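Local coordinates for RNA methyltransferase, TrmH family (Porphyromonas gingivalis, PDB 2I6D), which probably binds RNA and methylates it using S-adenosylmethionine, as a SPOUT-type TrmH-family enzyme, at residues L104-D109 / R130-G135; K11-L16 / M88-L93. All coordinates share one frame; numbering follows the deposited sequence.

How the interactions relate
The two contacts show how one chain builds two domains by different means. Interaction 2 (11-16 with 88-93) packs a helix on the mixed sheet of the N-terminal MRM3-like substrate-binding domain, which probably recognises RNA; interaction 1 (104-109 with 130-135) zips two neighbouring strands of the parallel sheet of the SpoU methylase part. They follow each other in series: strand 87-92 completes the first and strand 104-109 opens the second. Their centres lie 25 Å apart and their nearest atoms about 11 Å apart, without touching. One is made almost entirely by apolar side chains, the other largely by backbone hydrogen bonds.

Interaction 1: residues L104-D109 / R130-G135; sequences LTLLLD and RHVWLG
L106 and L108 exchange backbone hydrogen bonds with H131, W133 and G135, a worked example of how a beta-alpha-beta crossover closes: strands 104-109 and 131-134, joined by helix 114-127, run parallel as neighbours inside the SpoU methylase sheet. The bond from L106 N to H131 O, 3.3 Å, is long; the three after it are shorter. W133 N gives L106 O a nearly straight bond of 2.7 Å (178° at the hydrogen), and W133 O accepts L108 N. G135 N then reaches L108 O at 2.8 Å, carrying the pairing just past strand 131-134; S138 OG also bonds that carbonyl.

Beside these short amide bonds, the tight part of the contact includes one face of the W133 indole. The methyl CG2 of T105 sits over it in a CH-pi contact, 3.6 Å from the centroid of the five-membered ring. A chi1 of -61° sets T105 OG1 beside the backbone N and CG2 anti to it, and OG1 bonds the carbonyl of G103. L107 CD2 lies at the ring edge, near its plane, but L107 has a second conformer and its very close approach is doubtful. W133 NE1 bonds V100 O, so this buried polar atom has a partner.

On the other face of the sheet, where helix 114-127 packs, V132 is met more loosely, L106 CD1 staying 4.2 Å from V132 CG2 and L108 CG just as far from V132 CG1. L108 CD1 comes to 3.7 Å from L134 CD2, the two side chains lying alongside each other. At the exposed R130 end direct pairing gives way to a water, which donates to L104 O and accepts from R130 N.

The chemistry thus passes from water-mediated to direct bonding, consistent with a register held by the direct amide bonds, with a methyl over one indole face.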
loop_
_atom_site.group_PDB
_atom_site.type_symbol
_atom_site.label_atom_id
_atom_site.label_comp_id
_atom_site.label_asym_id
_atom_site.label_seq_id
_atom_site.Cartn_x
_atom_site.Cartn_y
_atom_site.Cartn_z
ATOM N N LEU A 104 8.068 -10.051 -9.163
ATOM C CA LEU A 104 8.577 -8.718 -8.988
ATOM C C LEU A 104 7.940 -8.108 -7.735
ATOM O O LEU A 104 6.696 -8.082 -7.590
ATOM C CB LEU A 104 8.231 -7.875 -10.222
ATOM C CG LEU A 104 8.527 -6.386 -10.091
ATOM C CD1 LEU A 104 10.070 -6.187 -9.810
ATOM C CD2 LEU A 104 8.067 -5.684 -11.394
ATOM N N THR A 105 8.807 -7.614 -6.861
ATOM C CA THR A 105 8.439 -7.134 -5.543
ATOM C C THR A 105 8.998 -5.729 -5.401
ATOM O O THR A 105 10.193 -5.509 -5.624
ATOM C CB THR A 105 9.056 -8.063 -4.484
ATOM O OG1 THR A 105 8.521 -9.383 -4.669
ATOM C CG2 THR A 105 8.758 -7.574 -3.041
ATOM N N LEU A 106 8.135 -4.777 -5.039
ATOM C CA LEU A 106 8.545 -3.396 -4.869
ATOM C C LEU A 106 8.986 -3.138 -3.454
ATOM O O LEU A 106 8.394 -3.682 -2.494
ATOM C CB LEU A 106 7.404 -2.427 -5.222
ATOM C CG LEU A 106 6.785 -2.643 -6.582
ATOM C CD1 LEU A 106 5.721 -1.540 -6.758
ATOM C CD2 LEU A 106 7.874 -2.605 -7.681
ATOM N N LEU A 107 10.055 -2.355 -3.320
ATOM C CA LEU A 107 10.424 -1.829 -2.027
ATOM C C LEU A 107 10.423 -0.307 -2.121
ATOM O O LEU A 107 11.100 0.271 -2.965
ATOM C CB LEU A 107 11.799 -2.345 -1.577
ATOM C CG LEU A 107 12.266 -2.000 -0.146
ATOM C CD1 LEU A 107 12.716 -0.566 -0.004
ATOM C CD2 LEU A 107 11.238 -2.282 0.890
ATOM N N LEU A 108 9.656 0.324 -1.249
ATOM C CA LEU A 108 9.583 1.781 -1.199
ATOM C C LEU A 108 10.482 2.242 -0.072
ATOM O O LEU A 108 10.168 2.036 1.104
ATOM C CB LEU A 108 8.148 2.235 -0.940
ATOM C CG LEU A 108 7.094 1.679 -1.904
ATOM C CD1 LEU A 108 5.825 2.495 -1.709
ATOM C CD2 LEU A 108 7.584 1.734 -3.377
ATOM N N ASP A 109 11.608 2.863 -0.426
ATOM C CA ASP A 109 12.602 3.332 0.580
ATOM C C ASP A 109 12.356 4.811 0.889
ATOM O O ASP A 109 12.810 5.669 0.125
ATOM C CB ASP A 109 14.035 3.184 0.017
ATOM C CG ASP A 109 15.118 3.687 0.972
ATOM O OD1 ASP A 109 14.897 3.681 2.202
ATOM O OD2 ASP A 109 16.228 4.062 0.500
ATOM N N ARG A 130 2.493 -8.687 -6.529
ATOM C CA ARG A 130 1.857 -9.317 -5.371
ATOM C C ARG A 130 2.301 -8.807 -4.026
ATOM O O ARG A 130 1.597 -9.018 -3.014
ATOM C CB ARG A 130 2.052 -10.833 -5.438
ATOM C CG ARG A 130 1.239 -11.434 -6.610
ATOM C CD ARG A 130 1.852 -12.705 -7.082
ATOM N NE ARG A 130 1.747 -13.760 -6.080
ATOM C CZ ARG A 130 1.690 -15.046 -6.382
ATOM N NH1 ARG A 130 1.708 -15.406 -7.658
ATOM N NH2 ARG A 130 1.595 -15.963 -5.425
ATOM N N HIS A 131 3.468 -8.157 -3.990
ATOM C CA HIS A 131 4.048 -7.726 -2.710
ATOM C C HIS A 131 4.679 -6.396 -2.834
ATOM O O HIS A 131 5.415 -6.141 -3.793
ATOM C CB HIS A 131 5.120 -8.727 -2.186
ATOM C CG HIS A 131 4.548 -10.047 -1.807
ATOM N ND1 HIS A 131 4.004 -10.286 -0.568
ATOM C CD2 HIS A 131 4.366 -11.179 -2.527
ATOM C CE1 HIS A 131 3.534 -11.522 -0.528
ATOM N NE2 HIS A 131 3.743 -12.086 -1.704
ATOM N N VAL A 132 4.392 -5.543 -1.854
ATOM C CA VAL A 132 4.992 -4.195 -1.801
ATOM C C VAL A 132 5.520 -4.051 -0.379
ATOM O O VAL A 132 4.769 -4.143 0.611
ATOM C CB VAL A 132 3.988 -3.040 -2.139
ATOM C CG1 VAL A 132 4.614 -1.667 -1.864
ATOM C CG2 VAL A 132 3.505 -3.121 -3.608
ATOM N N TRP A 133 6.823 -3.829 -0.274
ATOM C CA TRP A 133 7.431 -3.657 1.019
ATOM C C TRP A 133 7.662 -2.185 1.278
ATOM O O TRP A 133 7.923 -1.418 0.342
ATOM C CB TRP A 133 8.796 -4.366 1.084
ATOM C CG TRP A 133 8.824 -5.839 0.775
ATOM C CD1 TRP A 133 7.771 -6.727 0.739
ATOM C CD2 TRP A 133 9.995 -6.581 0.546
ATOM N NE1 TRP A 133 8.247 -7.989 0.440
ATOM C CE2 TRP A 133 9.616 -7.918 0.311
ATOM C CE3 TRP A 133 11.353 -6.231 0.475
ATOM C CZ2 TRP A 133 10.548 -8.917 0.013
ATOM C CZ3 TRP A 133 12.292 -7.231 0.184
ATOM C CH2 TRP A 133 11.872 -8.568 -0.029
ATOM N N LEU A 134 7.581 -1.789 2.537
ATOM C CA LEU A 134 7.696 -0.380 2.898
ATOM C C LEU A 134 8.859 -0.173 3.857
ATOM O O LEU A 134 8.879 -0.688 4.990
ATOM C CB LEU A 134 6.366 0.124 3.496
ATOM C CG LEU A 134 5.316 -0.058 2.407
ATOM C CD1 LEU A 134 4.115 -0.912 2.837
ATOM C CD2 LEU A 134 4.933 1.231 1.706
ATOM N N GLY A 135 9.859 0.562 3.407
ATOM C CA GLY A 135 11.034 0.768 4.245
ATOM C C GLY A 135 10.917 1.972 5.145
ATOM O O GLY A 135 9.854 2.584 5.249
HETATM O O HOH W 1 4.827 -10.008 -7.983
#

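Interaction 2: residues K11-L16 / M88-L93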
loop_
_atom_site.group_PDB
_atom_site.type_symbol
_atom_site.label_atom_id
_atom_site.label_comp_id
_atom_site.label_asym_id
_atom_site.label_seq_id
_atom_site.Cartn_x
_atom_site.Cartn_y
_atom_site.Cartn_z
ATOM N N LYS A 11 -15.783 6.557 20.179
ATOM C CA LYS A 11 -14.405 6.822 20.583
ATOM C C LYS A 11 -13.429 5.853 19.894
ATOM O O LYS A 11 -12.422 6.266 19.300
ATOM C CB LYS A 11 -14.288 6.738 22.107
ATOM C CG LYS A 11 -12.911 6.990 22.667
ATOM C CD LYS A 11 -12.994 6.966 24.196
ATOM C CE LYS A 11 -11.657 7.288 24.849
ATOM N NZ LYS A 11 -10.713 6.136 24.703
ATOM N N PHE A 12 -13.760 4.566 19.928
ATOM C CA PHE A 12 -12.962 3.549 19.251
ATOM C C PHE A 12 -12.797 3.824 17.753
ATOM O O PHE A 12 -11.671 3.860 17.254
ATOM C CB PHE A 12 -13.588 2.163 19.475
ATOM C CG PHE A 12 -12.961 1.084 18.663
ATOM C CD1 PHE A 12 -11.737 0.537 19.050
ATOM C CD2 PHE A 12 -13.590 0.605 17.505
ATOM C CE1 PHE A 12 -11.140 -0.468 18.290
ATOM C CE2 PHE A 12 -13.004 -0.401 16.747
ATOM C CZ PHE A 12 -11.775 -0.938 17.146
ATOM N N LEU A 13 -13.918 4.001 17.045
ATOM C CA LEU A 13 -13.898 4.320 15.615
ATOM C C LEU A 13 -13.024 5.549 15.295
ATOM O O LEU A 13 -12.211 5.536 14.339
ATOM C CB LEU A 13 -15.335 4.507 15.092
ATOM C CG LEU A 13 -16.080 3.180 14.895
ATOM C CD1 LEU A 13 -17.568 3.439 14.860
ATOM C CD2 LEU A 13 -15.598 2.415 13.585
ATOM N N ARG A 14 -13.185 6.603 16.087
ATOM C CA ARG A 14 -12.433 7.859 15.839
ATOM C C ARG A 14 -10.930 7.698 16.098
ATOM O O ARG A 14 -10.120 8.324 15.442
ATOM C CB ARG A 14 -12.998 9.008 16.679
ATOM C CG ARG A 14 -14.421 9.425 16.267
ATOM C CD ARG A 14 -15.023 10.497 17.198
ATOM N NE ARG A 14 -14.206 11.703 17.273
ATOM C CZ ARG A 14 -14.146 12.628 16.321
ATOM N NH1 ARG A 14 -14.877 12.507 15.210
ATOM N NH2 ARG A 14 -13.361 13.686 16.487
ATOM N N SER A 15 -10.572 6.841 17.054
ATOM C CA SER A 15 -9.180 6.652 17.447
ATOM C C SER A 15 -8.352 6.063 16.298
ATOM O O SER A 15 -7.138 6.266 16.242
ATOM C CB SER A 15 -9.094 5.740 18.673
ATOM O OG SER A 15 -9.335 4.392 18.290
ATOM N N LEU A 16 -8.998 5.363 15.363
ATOM C CA LEU A 16 -8.239 4.625 14.343
ATOM C C LEU A 16 -7.634 5.513 13.249
ATOM O O LEU A 16 -6.827 5.050 12.420
ATOM C CB LEU A 16 -9.098 3.513 13.722
ATOM C CG LEU A 16 -9.597 2.474 14.725
ATOM C CD1 LEU A 16 -10.534 1.480 14.014
ATOM C CD2 LEU A 16 -8.460 1.748 15.502
HETATM N N MSE A 88 -18.754 2.079 7.265
HETATM C CA MSE A 88 -17.404 2.110 7.783
HETATM C C MSE A 88 -17.151 0.746 8.399
HETATM O O MSE A 88 -17.954 0.268 9.214
HETATM C CB MSE A 88 -17.263 3.235 8.825
HETATM C CG MSE A 88 -15.826 3.478 9.299
HETATM SE SE MSE A 88 -15.743 5.190 10.320
HETATM C CE MSE A 88 -13.793 5.213 10.667
ATOM N N ALA A 89 -16.059 0.104 7.981
ATOM C CA ALA A 89 -15.662 -1.213 8.500
ATOM C C ALA A 89 -14.413 -1.063 9.342
ATOM O O ALA A 89 -13.578 -0.213 9.067
ATOM C CB ALA A 89 -15.400 -2.201 7.310
ATOM N N VAL A 90 -14.263 -1.910 10.357
ATOM C CA VAL A 90 -13.016 -1.985 11.073
ATOM C C VAL A 90 -12.471 -3.390 10.814
ATOM O O VAL A 90 -13.177 -4.382 11.052
ATOM C CB VAL A 90 -13.179 -1.737 12.584
ATOM C CG1 VAL A 90 -11.817 -1.949 13.280
ATOM C CG2 VAL A 90 -13.685 -0.293 12.858
ATOM N N PHE A 91 -11.240 -3.460 10.315
ATOM C CA PHE A 91 -10.565 -4.728 10.046
ATOM C C PHE A 91 -9.370 -4.869 10.943
ATOM O O PHE A 91 -8.772 -3.861 11.350
ATOM C CB PHE A 91 -10.043 -4.768 8.610
ATOM C CG PHE A 91 -11.122 -4.782 7.566
ATOM C CD1 PHE A 91 -11.916 -5.917 7.364
ATOM C CD2 PHE A 91 -11.310 -3.678 6.745
ATOM C CE1 PHE A 91 -12.921 -5.928 6.375
ATOM C CE2 PHE A 91 -12.291 -3.692 5.732
ATOM C CZ PHE A 91 -13.097 -4.822 5.560
ATOM N N ASP A 92 -8.992 -6.121 11.223
ATOM C CA ASP A 92 -7.735 -6.407 11.866
ATOM C C ASP A 92 -6.569 -6.016 10.973
ATOM O O ASP A 92 -6.544 -6.324 9.768
ATOM C CB ASP A 92 -7.614 -7.909 12.141
ATOM C CG ASP A 92 -8.438 -8.369 13.328
ATOM O OD1 ASP A 92 -9.075 -7.531 14.012
ATOM O OD2 ASP A 92 -8.420 -9.590 13.570
ATOM N N LEU A 93 -5.588 -5.360 11.578
ATOM C CA LEU A 93 -4.308 -5.137 10.947
ATOM C C LEU A 93 -3.672 -6.520 10.744
ATOM O O LEU A 93 -3.627 -7.317 11.684
ATOM C CB LEU A 93 -3.474 -4.276 11.897
ATOM C CG LEU A 93 -2.473 -3.238 11.423
ATOM C CD1 LEU A 93 -3.078 -2.307 10.410
ATOM C CD2 LEU A 93 -1.986 -2.449 12.630
#
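Apolar helix-on-sheet packing joins segments 11-16 and 88-93, with helix 7-15 laid across strand 87-92 of the four-stranded mixed sheet in the N-terminal alpha/beta domain. This is the MRM3-like substrate-binding domain, so the contact belongs to the core of what is probably the RNA-recognising module. The short axes of helix and strand are 10.3 Å apart and inclined at 73°, and no hydrogen bond passes between them; the contact is made almost entirely by apolar side chains.

V90 is the hub. Its strand is an inner one, bonded through its backbone to strands 27-31 and 45-51, and its two methyls face the helix, where F12, L13 and L16 converge on them. L16 CD1 comes to 3.7 Å from V90 CG1, its side chain roughly at a right angle to the valine. The F12 ring brings CE2 obliquely to within 3.9 Å of V90 CG2; having CG opposite the backbone N (chi1 172°) swings the ring down to the strand.

M88, a selenomethionine in the crystal, adds a longer arm. Its extended chain carries CE to 4.0 Å from L13 O, with SE 4.3 Å from L13 CD2. On the helix itself, S15 OG bonds back to F12 O. Packing is tightest where L13 CD2 meets V90 CG2, at 3.4 Å.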